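Local coordinates for protein branched-chain phosphotransacylase (PDB 1YCO) that probably transfers branched-chain acyl groups between phosphate and coenzyme A, at residues Ser52-Ala55 and Ala56-Gln59; Lys171-Thr174 and Ala175-Asp179; Ser258-Ser261 and Lys262-Ser265; Asn39-Glu43 and Asn44-Tyr48. All blocks are in the same frame, centred on the assembly; numbering follows the deposited sequence.

Interaction 1. Residues Ser52-Ala55 and Ala56-Gln59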
loop_
_atom_site.group_PDB
_atom_site.type_symbol
_atom_site.label_atom_id
_atom_site.label_comp_id
_atom_site.label_asym_id
_atom_site.label_seq_id
_atom_site.Cartn_x
_atom_site.Cartn_y
_atom_site.Cartn_z
ATOM N N SER A 52 -5.673 -3.622 40.367
ATOM C CA SER A 52 -6.684 -4.683 40.492
ATOM C C SER A 52 -7.017 -5.426 39.201
ATOM O O SER A 52 -7.038 -6.661 39.165
ATOM C CB SER A 52 -7.993 -4.111 41.048
ATOM O OG SER A 52 -7.797 -3.506 42.307
ATOM N N ASP A 53 -7.309 -4.652 38.158
ATOM C CA ASP A 53 -7.664 -5.190 36.846
ATOM C C ASP A 53 -7.206 -4.257 35.724
ATOM O O ASP A 53 -6.647 -3.192 35.977
ATOM C CB ASP A 53 -9.183 -5.406 36.746
ATOM C CG ASP A 53 -9.613 -5.908 35.371
ATOM O OD1 ASP A 53 -9.177 -7.014 34.969
ATOM O OD2 ASP A 53 -10.384 -5.193 34.686
ATOM N N GLU A 54 -7.453 -4.672 34.487
ATOM C CA GLU A 54 -7.075 -3.904 33.312
ATOM C C GLU A 54 -7.726 -2.524 33.300
ATOM O O GLU A 54 -7.064 -1.522 33.026
ATOM C CB GLU A 54 -7.451 -4.678 32.044
ATOM C CG GLU A 54 -6.733 -6.025 31.916
ATOM C CD GLU A 54 -5.217 -5.879 31.889
ATOM O OE1 GLU A 54 -4.507 -6.906 31.997
ATOM O OE2 GLU A 54 -4.733 -4.734 31.756
ATOM N N ALA A 55 -9.021 -2.473 33.604
ATOM C CA ALA A 55 -9.745 -1.207 33.635
ATOM C C ALA A 55 -9.040 -0.259 34.594
ATOM O O ALA A 55 -8.971 0.950 34.360
ATOM C CB ALA A 55 -11.180 -1.431 34.076
ATOM N N ALA A 56 -8.510 -0.822 35.675
ATOM C CA ALA A 56 -7.795 -0.033 36.667
ATOM C C ALA A 56 -6.447 0.433 36.098
ATOM O O ALA A 56 -6.099 1.614 36.199
ATOM C CB ALA A 56 -7.586 -0.857 37.936
ATOM N N VAL A 57 -5.713 -0.505 35.492
ATOM C CA VAL A 57 -4.405 -0.246 34.884
ATOM C C VAL A 57 -4.493 0.927 33.915
ATOM O O VAL A 57 -3.706 1.878 33.981
ATOM C CB VAL A 57 -3.886 -1.481 34.070
ATOM C CG1 VAL A 57 -2.519 -1.179 33.469
ATOM C CG2 VAL A 57 -3.813 -2.709 34.957
ATOM N N ALA A 58 -5.464 0.838 33.011
ATOM C CA ALA A 58 -5.693 1.870 32.011
ATOM C C ALA A 58 -6.066 3.191 32.666
ATOM O O ALA A 58 -5.484 4.228 32.356
ATOM C CB ALA A 58 -6.806 1.435 31.059
ATOM N N GLN A 59 -7.028 3.155 33.580
ATOM C CA GLN A 59 -7.460 4.385 34.230
ATOM C C GLN A 59 -6.311 5.098 34.929
ATOM O O GLN A 59 -6.200 6.316 34.860
ATOM C CB GLN A 59 -8.579 4.100 35.235
ATOM C CG GLN A 59 -9.268 5.365 35.748
ATOM C CD GLN A 59 -8.565 5.982 36.951
ATOM O OE1 GLN A 59 -8.757 7.162 37.263
ATOM N NE2 GLN A 59 -7.757 5.180 37.642
#

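Interaction 2. Residues Lys171-Thr174 and Ala175-Asp179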
loop_
_atom_site.group_PDB
_atom_site.type_symbol
_atom_site.label_atom_id
_atom_site.label_comp_id
_atom_site.label_asym_id
_atom_site.label_seq_id
_atom_site.Cartn_x
_atom_site.Cartn_y
_atom_site.Cartn_z
ATOM N N LYS A 171 -8.786 16.455 -4.749
ATOM C CA LYS A 171 -9.067 17.736 -5.379
ATOM C C LYS A 171 -9.847 18.686 -4.462
ATOM O O LYS A 171 -9.582 19.883 -4.455
ATOM C CB LYS A 171 -9.840 17.529 -6.687
ATOM C CG LYS A 171 -10.214 18.833 -7.384
ATOM C CD LYS A 171 -11.052 18.602 -8.640
ATOM C CE LYS A 171 -12.385 17.918 -8.322
ATOM N NZ LYS A 171 -13.195 18.684 -7.323
ATOM N N GLU A 172 -10.799 18.166 -3.690
ATOM C CA GLU A 172 -11.575 19.034 -2.808
ATOM C C GLU A 172 -10.765 19.573 -1.638
ATOM O O GLU A 172 -10.839 20.756 -1.316
ATOM C CB GLU A 172 -12.791 18.310 -2.258
ATOM C CG GLU A 172 -13.755 17.826 -3.300
ATOM C CD GLU A 172 -14.816 16.950 -2.680
ATOM O OE1 GLU A 172 -14.451 16.136 -1.804
ATOM O OE2 GLU A 172 -16.006 17.068 -3.059
ATOM N N VAL A 173 -9.993 18.699 -1.004
ATOM C CA VAL A 173 -9.167 19.077 0.137
ATOM C C VAL A 173 -8.096 20.060 -0.331
ATOM O O VAL A 173 -7.688 20.959 0.404
ATOM C CB VAL A 173 -8.509 17.818 0.758
ATOM C CG1 VAL A 173 -7.637 18.194 1.953
ATOM C CG2 VAL A 173 -9.596 16.836 1.191
ATOM N N THR A 174 -7.636 19.882 -1.563
ATOM C CA THR A 174 -6.636 20.775 -2.132
ATOM C C THR A 174 -7.253 22.174 -2.236
ATOM O O THR A 174 -6.673 23.159 -1.776
ATOM C CB THR A 174 -6.197 20.299 -3.540
ATOM O OG1 THR A 174 -5.563 19.019 -3.436
ATOM C CG2 THR A 174 -5.223 21.293 -4.166
ATOM N N ALA A 175 -8.438 22.245 -2.840
ATOM C CA ALA A 175 -9.149 23.513 -3.007
ATOM C C ALA A 175 -9.304 24.221 -1.661
ATOM O O ALA A 175 -9.161 25.436 -1.573
ATOM C CB ALA A 175 -10.530 23.265 -3.635
ATOM N N HIS A 176 -9.596 23.443 -0.622
ATOM C CA HIS A 176 -9.771 23.980 0.717
ATOM C C HIS A 176 -8.521 24.661 1.245
ATOM O O HIS A 176 -8.602 25.698 1.912
ATOM C CB HIS A 176 -10.149 22.878 1.695
ATOM C CG HIS A 176 -10.198 23.337 3.117
ATOM N ND1 HIS A 176 -11.350 23.814 3.703
ATOM C CD2 HIS A 176 -9.219 23.466 4.046
ATOM C CE1 HIS A 176 -11.077 24.221 4.930
ATOM N NE2 HIS A 176 -9.791 24.024 5.161
ATOM N N PHE A 177 -7.364 24.071 0.970
ATOM C CA PHE A 177 -6.110 24.635 1.454
ATOM C C PHE A 177 -5.437 25.592 0.491
ATOM O O PHE A 177 -4.376 26.128 0.803
ATOM C CB PHE A 177 -5.124 23.526 1.818
ATOM C CG PHE A 177 -5.458 22.817 3.084
ATOM C CD1 PHE A 177 -6.103 21.587 3.058
ATOM C CD2 PHE A 177 -5.133 23.383 4.310
ATOM C CE1 PHE A 177 -6.422 20.925 4.242
ATOM C CE2 PHE A 177 -5.446 22.735 5.502
ATOM C CZ PHE A 177 -6.093 21.501 5.470
ATOM N N ASN A 178 -6.049 25.823 -0.664
ATOM C CA ASN A 178 -5.451 26.728 -1.636
ATOM C C ASN A 178 -5.345 28.159 -1.122
ATOM O O ASN A 178 -4.735 29.006 -1.768
ATOM C CB ASN A 178 -6.241 26.710 -2.952
ATOM C CG ASN A 178 -5.532 27.465 -4.065
ATOM O OD1 ASN A 178 -4.372 27.188 -4.389
ATOM N ND2 ASN A 178 -6.227 28.418 -4.661
ATOM N N ASP A 179 -5.923 28.420 0.050
ATOM C CA ASP A 179 -5.904 29.755 0.639
ATOM C C ASP A 179 -4.694 30.023 1.536
ATOM O O ASP A 179 -3.877 30.897 1.239
ATOM C CB ASP A 179 -7.188 30.006 1.444
ATOM C CG ASP A 179 -8.443 30.025 0.569
ATOM O OD1 ASP A 179 -9.493 30.519 1.047
ATOM O OD2 ASP A 179 -8.383 29.540 -0.588
#

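Interaction 3. Residues Ser258-Ser261 and Lys262-Ser265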
loop_
_atom_site.group_PDB
_atom_site.type_symbol
_atom_site.label_atom_id
_atom_site.label_comp_id
_atom_site.label_asym_id
_atom_site.label_seq_id
_atom_site.Cartn_x
_atom_site.Cartn_y
_atom_site.Cartn_z
ATOM N N SER A 258 8.741 -5.856 17.538
ATOM C CA SER A 258 10.132 -5.974 17.927
ATOM C C SER A 258 10.514 -4.811 18.829
ATOM O O SER A 258 9.821 -3.796 18.885
ATOM C CB SER A 258 11.020 -5.960 16.686
ATOM O OG SER A 258 10.792 -4.774 15.941
ATOM N N THR A 259 11.630 -4.965 19.528
ATOM C CA THR A 259 12.109 -3.930 20.419
ATOM C C THR A 259 12.477 -2.648 19.680
ATOM O O THR A 259 12.226 -1.537 20.170
ATOM C CB THR A 259 13.327 -4.408 21.189
ATOM O OG1 THR A 259 13.033 -5.672 21.793
ATOM C CG2 THR A 259 13.693 -3.393 22.272
ATOM N N GLU A 260 13.084 -2.804 18.507
ATOM C CA GLU A 260 13.483 -1.653 17.689
ATOM C C GLU A 260 12.254 -0.924 17.178
ATOM O O GLU A 260 12.266 0.295 17.003
ATOM C CB GLU A 260 14.339 -2.097 16.495
ATOM C CG GLU A 260 15.768 -2.461 16.855
ATOM C CD GLU A 260 16.606 -1.252 17.250
ATOM O OE1 GLU A 260 17.727 -1.451 17.774
ATOM O OE2 GLU A 260 16.154 -0.106 17.028
ATOM N N SER A 261 11.192 -1.684 16.942
ATOM C CA SER A 261 9.952 -1.115 16.446
ATOM C C SER A 261 9.323 -0.222 17.514
ATOM O O SER A 261 8.950 0.920 17.238
ATOM C CB SER A 261 8.990 -2.236 16.043
ATOM O OG SER A 261 7.729 -1.718 15.672
ATOM N N LYS A 262 9.205 -0.731 18.735
ATOM C CA LYS A 262 8.623 0.069 19.809
ATOM C C LYS A 262 9.501 1.289 20.055
ATOM O O LYS A 262 8.999 2.396 20.253
ATOM C CB LYS A 262 8.512 -0.755 21.094
ATOM C CG LYS A 262 7.555 -1.921 20.994
ATOM C CD LYS A 262 7.753 -2.921 22.130
ATOM C CE LYS A 262 6.808 -4.110 21.964
ATOM N NZ LYS A 262 7.225 -5.309 22.743
ATOM N N PHE A 263 10.814 1.082 20.014
ATOM C CA PHE A 263 11.769 2.155 20.250
ATOM C C PHE A 263 11.605 3.319 19.259
ATOM O O PHE A 263 11.685 4.490 19.645
ATOM C CB PHE A 263 13.203 1.610 20.192
ATOM C CG PHE A 263 14.239 2.590 20.655
ATOM C CD1 PHE A 263 14.256 3.032 21.974
ATOM C CD2 PHE A 263 15.183 3.097 19.763
ATOM C CE1 PHE A 263 15.196 3.975 22.402
ATOM C CE2 PHE A 263 16.128 4.038 20.177
ATOM C CZ PHE A 263 16.136 4.480 21.498
ATOM N N HIS A 264 11.364 2.993 17.993
ATOM C CA HIS A 264 11.192 4.018 16.977
ATOM C C HIS A 264 9.976 4.905 17.263
ATOM O O HIS A 264 10.043 6.122 17.099
ATOM C CB HIS A 264 11.061 3.393 15.579
ATOM C CG HIS A 264 12.301 2.699 15.104
ATOM N ND1 HIS A 264 13.569 3.140 15.418
ATOM C CD2 HIS A 264 12.466 1.628 14.289
ATOM C CE1 HIS A 264 14.462 2.372 14.817
ATOM N NE2 HIS A 264 13.820 1.450 14.127
ATOM N N SER A 265 8.871 4.287 17.683
ATOM C CA SER A 265 7.658 5.034 18.000
ATOM C C SER A 265 7.908 5.885 19.239
ATOM O O SER A 265 7.552 7.071 19.295
ATOM C CB SER A 265 6.479 4.089 18.244
ATOM O OG SER A 265 6.109 3.436 17.035
#

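Interaction 4. Residues Asn39-Glu43 and Asn44-Tyr48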
loop_
_atom_site.group_PDB
_atom_site.type_symbol
_atom_site.label_atom_id
_atom_site.label_comp_id
_atom_site.label_asym_id
_atom_site.label_seq_id
_atom_site.Cartn_x
_atom_site.Cartn_y
_atom_site.Cartn_z
ATOM N N ASN A 39 5.632 -7.598 39.301
ATOM C CA ASN A 39 6.757 -6.802 38.850
ATOM C C ASN A 39 7.941 -7.651 38.391
ATOM O O ASN A 39 8.254 -8.679 38.992
ATOM C CB ASN A 39 7.186 -5.854 39.966
ATOM C CG ASN A 39 8.304 -4.938 39.553
ATOM O OD1 ASN A 39 8.488 -4.657 38.371
ATOM N ND2 ASN A 39 9.058 -4.452 40.533
ATOM N N LEU A 40 8.594 -7.216 37.314
ATOM C CA LEU A 40 9.748 -7.930 36.760
ATOM C C LEU A 40 11.005 -7.074 36.885
ATOM O O LEU A 40 12.095 -7.449 36.443
ATOM C CB LEU A 40 9.483 -8.274 35.293
ATOM C CG LEU A 40 8.202 -9.081 35.035
ATOM C CD1 LEU A 40 7.962 -9.216 33.541
ATOM C CD2 LEU A 40 8.321 -10.457 35.690
ATOM N N ASP A 41 10.834 -5.911 37.497
ATOM C CA ASP A 41 11.928 -4.980 37.706
ATOM C C ASP A 41 12.772 -5.387 38.915
ATOM O O ASP A 41 12.264 -5.505 40.039
ATOM C CB ASP A 41 11.354 -3.573 37.901
ATOM C CG ASP A 41 12.403 -2.558 38.284
ATOM O OD1 ASP A 41 13.385 -2.403 37.526
ATOM O OD2 ASP A 41 12.243 -1.916 39.351
ATOM N N THR A 42 14.062 -5.605 38.661
ATOM C CA THR A 42 15.045 -5.996 39.681
ATOM C C THR A 42 16.118 -4.915 39.810
ATOM O O THR A 42 16.634 -4.667 40.900
ATOM C CB THR A 42 15.754 -7.325 39.307
ATOM O OG1 THR A 42 14.834 -8.421 39.427
ATOM C CG2 THR A 42 16.957 -7.561 40.215
ATOM N N GLU A 43 16.459 -4.287 38.685
ATOM C CA GLU A 43 17.472 -3.236 38.664
ATOM C C GLU A 43 16.850 -1.889 39.030
ATOM O O GLU A 43 17.450 -0.835 38.809
ATOM C CB GLU A 43 18.113 -3.131 37.274
ATOM C CG GLU A 43 19.412 -2.322 37.246
ATOM C CD GLU A 43 20.530 -3.009 38.010
ATOM O OE1 GLU A 43 21.597 -2.381 38.219
ATOM O OE2 GLU A 43 20.339 -4.187 38.398
ATOM N N ASN A 44 15.643 -1.927 39.582
ATOM C CA ASN A 44 14.942 -0.708 39.968
ATOM C C ASN A 44 14.790 0.314 38.827
ATOM O O ASN A 44 14.677 1.518 39.078
ATOM C CB ASN A 44 15.651 -0.041 41.147
ATOM C CG ASN A 44 14.759 0.072 42.367
ATOM O OD1 ASN A 44 13.584 0.450 42.255
ATOM N ND2 ASN A 44 15.311 -0.239 43.545
ATOM N N LEU A 45 14.786 -0.167 37.584
ATOM C CA LEU A 45 14.639 0.701 36.415
ATOM C C LEU A 45 13.410 1.618 36.564
ATOM O O LEU A 45 13.516 2.750 37.037
ATOM C CB LEU A 45 14.496 -0.145 35.141
ATOM C CG LEU A 45 15.615 -1.147 34.831
ATOM C CD1 LEU A 45 15.184 -2.022 33.667
ATOM C CD2 LEU A 45 16.915 -0.422 34.508
ATOM N N TRP A 46 12.244 1.117 36.161
ATOM C CA TRP A 46 11.005 1.887 36.259
ATOM C C TRP A 46 10.438 1.907 37.677
ATOM O O TRP A 46 11.036 1.365 38.602
ATOM C CB TRP A 46 9.931 1.310 35.322
ATOM C CG TRP A 46 9.556 -0.135 35.582
ATOM C CD1 TRP A 46 9.288 -0.716 36.789
ATOM C CD2 TRP A 46 9.380 -1.164 34.597
ATOM N NE1 TRP A 46 8.958 -2.041 36.619
ATOM C CE2 TRP A 46 9.007 -2.343 35.287
ATOM C CE3 TRP A 46 9.503 -1.204 33.201
ATOM C CZ2 TRP A 46 8.755 -3.549 34.625
ATOM C CZ3 TRP A 46 9.252 -2.405 32.541
ATOM C CH2 TRP A 46 8.882 -3.563 33.257
ATOM N N LYS A 47 9.274 2.538 37.817
ATOM C CA LYS A 47 8.540 2.632 39.073
ATOM C C LYS A 47 7.280 1.768 38.939
ATOM O O LYS A 47 6.250 2.238 38.447
ATOM C CB LYS A 47 8.128 4.081 39.345
ATOM C CG LYS A 47 9.258 5.000 39.828
ATOM C CD LYS A 47 9.464 4.963 41.359
ATOM C CE LYS A 47 9.890 3.580 41.874
ATOM N NZ LYS A 47 11.253 3.146 41.410
ATOM N N TYR A 48 7.369 0.510 39.366
ATOM C CA TYR A 48 6.249 -0.434 39.293
ATOM C C TYR A 48 5.049 -0.024 40.151
ATOM O O TYR A 48 5.213 0.512 41.243
ATOM C CB TYR A 48 6.715 -1.830 39.730
ATOM C CG TYR A 48 5.615 -2.873 39.755
ATOM C CD1 TYR A 48 5.109 -3.416 38.569
ATOM C CD2 TYR A 48 5.063 -3.304 40.960
ATOM C CE1 TYR A 48 4.081 -4.364 38.587
ATOM C CE2 TYR A 48 4.037 -4.248 40.988
ATOM C CZ TYR A 48 3.550 -4.773 39.804
ATOM O OH TYR A 48 2.532 -5.694 39.841
#

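Interaction 1. Residues Ser52-Ala55 and Ala56-Gln59
D53, E54 and A55 offer their carbonyls in turn to the amides of V57, A58 and Q59, so that the chain passes from the loop at S52 and the N-cap D53 into the opening turns of helix 54-66. The bond from V57 N to D53 O is 2.9 Å long and lies in the carbonyl plane. That from A58 N to E54 O, also 2.9 Å, is the straightest of the three, with 176° at the hydrogen, whereas Q59 N reaches A55 O (3.0 Å) from a tilted position. As the N-cap, D53 takes up with its side chain the amide of A55, which has no earlier carbonyl of the helix to use: A55 N lies 3.2 Å from D53 OD2 and meets the carboxylate from above its plane. Aspartate suits this place because its short chain can reach the amide two residues further on. E54 and V57 run side by side in the same direction. The glutamate chain leaves beside its own backbone N and bends at the next bond (chi2 -59°), which lays OE2 alongside V57 CG2 at 3.9 Å; its other oxygen, OE1, makes a weak bond to T36. The same methyl of V57 sits over D53 O at 3.1 Å, while the valine turns inward against T36 and C51. A58, small enough to be buried, lies against T82 and E86 of helix 80-87. Two carboxylates, of D53 and E54, thus stand at the N-terminal end, toward which the first-turn N-H groups point, and their negative charge would be expected to stabilise this end of the helix dipole.

Interaction 2. Residues Lys171-Thr174 and Ala175-Asp179
F177 N is gripped by two carbonyls of the preceding turn: V173 O, at 3.2 Å, takes the straighter bond, and T174 O, at 3.0 Å, a weak and strongly bent one of 123°. Earlier in the turn the pattern is plainly alpha-helical, with A175 N bonded to K171 O and H176 N to E172 O. V173 and F177 lie side by side one turn apart. The valine holds CG1 opposite its backbone N (chi1 180°), where it meets the ring at its edge, in plane, 3.8 Å from F177 CE1. V173 O also nears that edge, 3.2 Å from F177 CD1. One face of the phenyl ring is covered by H176, whose CD2 stands 3.7 Å above the plane, over the centre. T174 has its hydroxyl folded back beside its own amide, hydrogen-bonded to A170 O of its own helix and to G187 O of strand 184-189; its one proton must be shared or alternate between them, while the methyl adds apolar bulk. All this belongs to the crossover helix 165-177 of a beta-alpha-beta unit: V173 and T174 rest on L153 of strand 150-154, T174 and F177 on strand 184-189, and F177 reaches V134 and E135 of helix 127-143.

Interaction 3. Residues Ser258-Ser261 and Lys262-Ser265
E260 and H264, one turn apart at the capped N-terminal end of helix 259-274, make the central side-chain contact here. The imidazole is folded back beside its own backbone N (chi1 -66°), and this carries one of its faces over the carbonyl of E260, whose O stands 3.0 Å above the ring plane, displaced toward the rim. That oxygen is also the acceptor for H264 N, at 3.0 Å, so a single carbonyl meets both the backbone and the ring of the histidine. The E260 carboxylate crosses the ring at a slant, the two planes 45° apart, with OE2 3.7 Å from H264 CE1. What holds the glutamate is a residue of another helix: K20 of helix 12-24 makes a salt bridge to OE1, and the same lysine forms a cation-pi contact with F263, whose aromatic face suits a place beside a charged ammonium group. Further out, T259 packs on Q16 and K20, so this side of the turn is fitted closely to helix 12-24. S258 is the N-cap. Its hydroxyl oxygen accepts from S261 N at 3.3 Å, and its carbonyl receives K262 N in a bond of 165°; serine suits the N-cap because its short hydroxyl side chain can turn over to an amide of the first turn. S258 also packs on H202 of the second subunit. S265, buried, reaches G241 N through its hydroxyl. K262 stretches back along the helix past the cap, making a weak bond from NZ to D257 O, while its CG passes 3.6 Å from S258 O.

Interaction 4. Residues Asn39-Glu43 and Asn44-Tyr48
N39, W46 and Y48 form the tight half of this contact, built on an Asx turn in the loop leading to edge strand 47-50 of the five-stranded parallel sheet. N39 OD1 has two donors, arriving from opposite faces of the amide plane: D41 N at 2.8 Å, which closes the turn, and W46 NE1 at 3.2 Å. The second bond lies in the indole plane, at the ring edge, and together the pair should hold the amide against rotation. Asparagine suits the place, being short enough to reach the amide two residues on and flat enough to stack: its amide lies nearly parallel to the Y48 ring, with CB 3.3 Å from the centroid in a CH-pi contact. Y48 is held further by its hydroxyl, bonded to N37 O. W46 takes chi1 59°, between its backbone N and carbonyl carbon, and buries its indole against L15 and V18 of helix 12-24 and F31 and V33 of the neighbouring strand 29-35. Looser packing marks the exposed side, where E43 and N44 make the reversal. N44 has a positive phi of 55°, which asparagine tolerates better than most residues. On its two flanks in sequence, E43 and L45 merely brush, CB of E43 to CG of L45 at 4.0 Å. Between the two halves stands D41: its CB lies 3.1 Å from W46 NE1, its OD1 is over one indole face, and L45 N makes a weak, bent bond to that same OD1 at 2.6 Å.

How the interactions relate
Along the chain the order is interaction 4, 1, 2, 3, each finishing before the next begins, so none nests or crosses. Interaction 4 closes the loop between strands 29-35 and 47-50, and interaction 1, adjoining it in sequence, starts the helix that follows strand 47-50. Interaction 2 lies far off, its centre about 44 Å from that of interaction 1 across the middle of the chain, in the crossover helix that serves the mixed six-stranded sheet. Interaction 3 then begins the last helix, after strand 250-252 has returned to the parallel sheet. Interactions 3 and 4 never touch each other, yet both lean on helix 12-24, which links them indirectly.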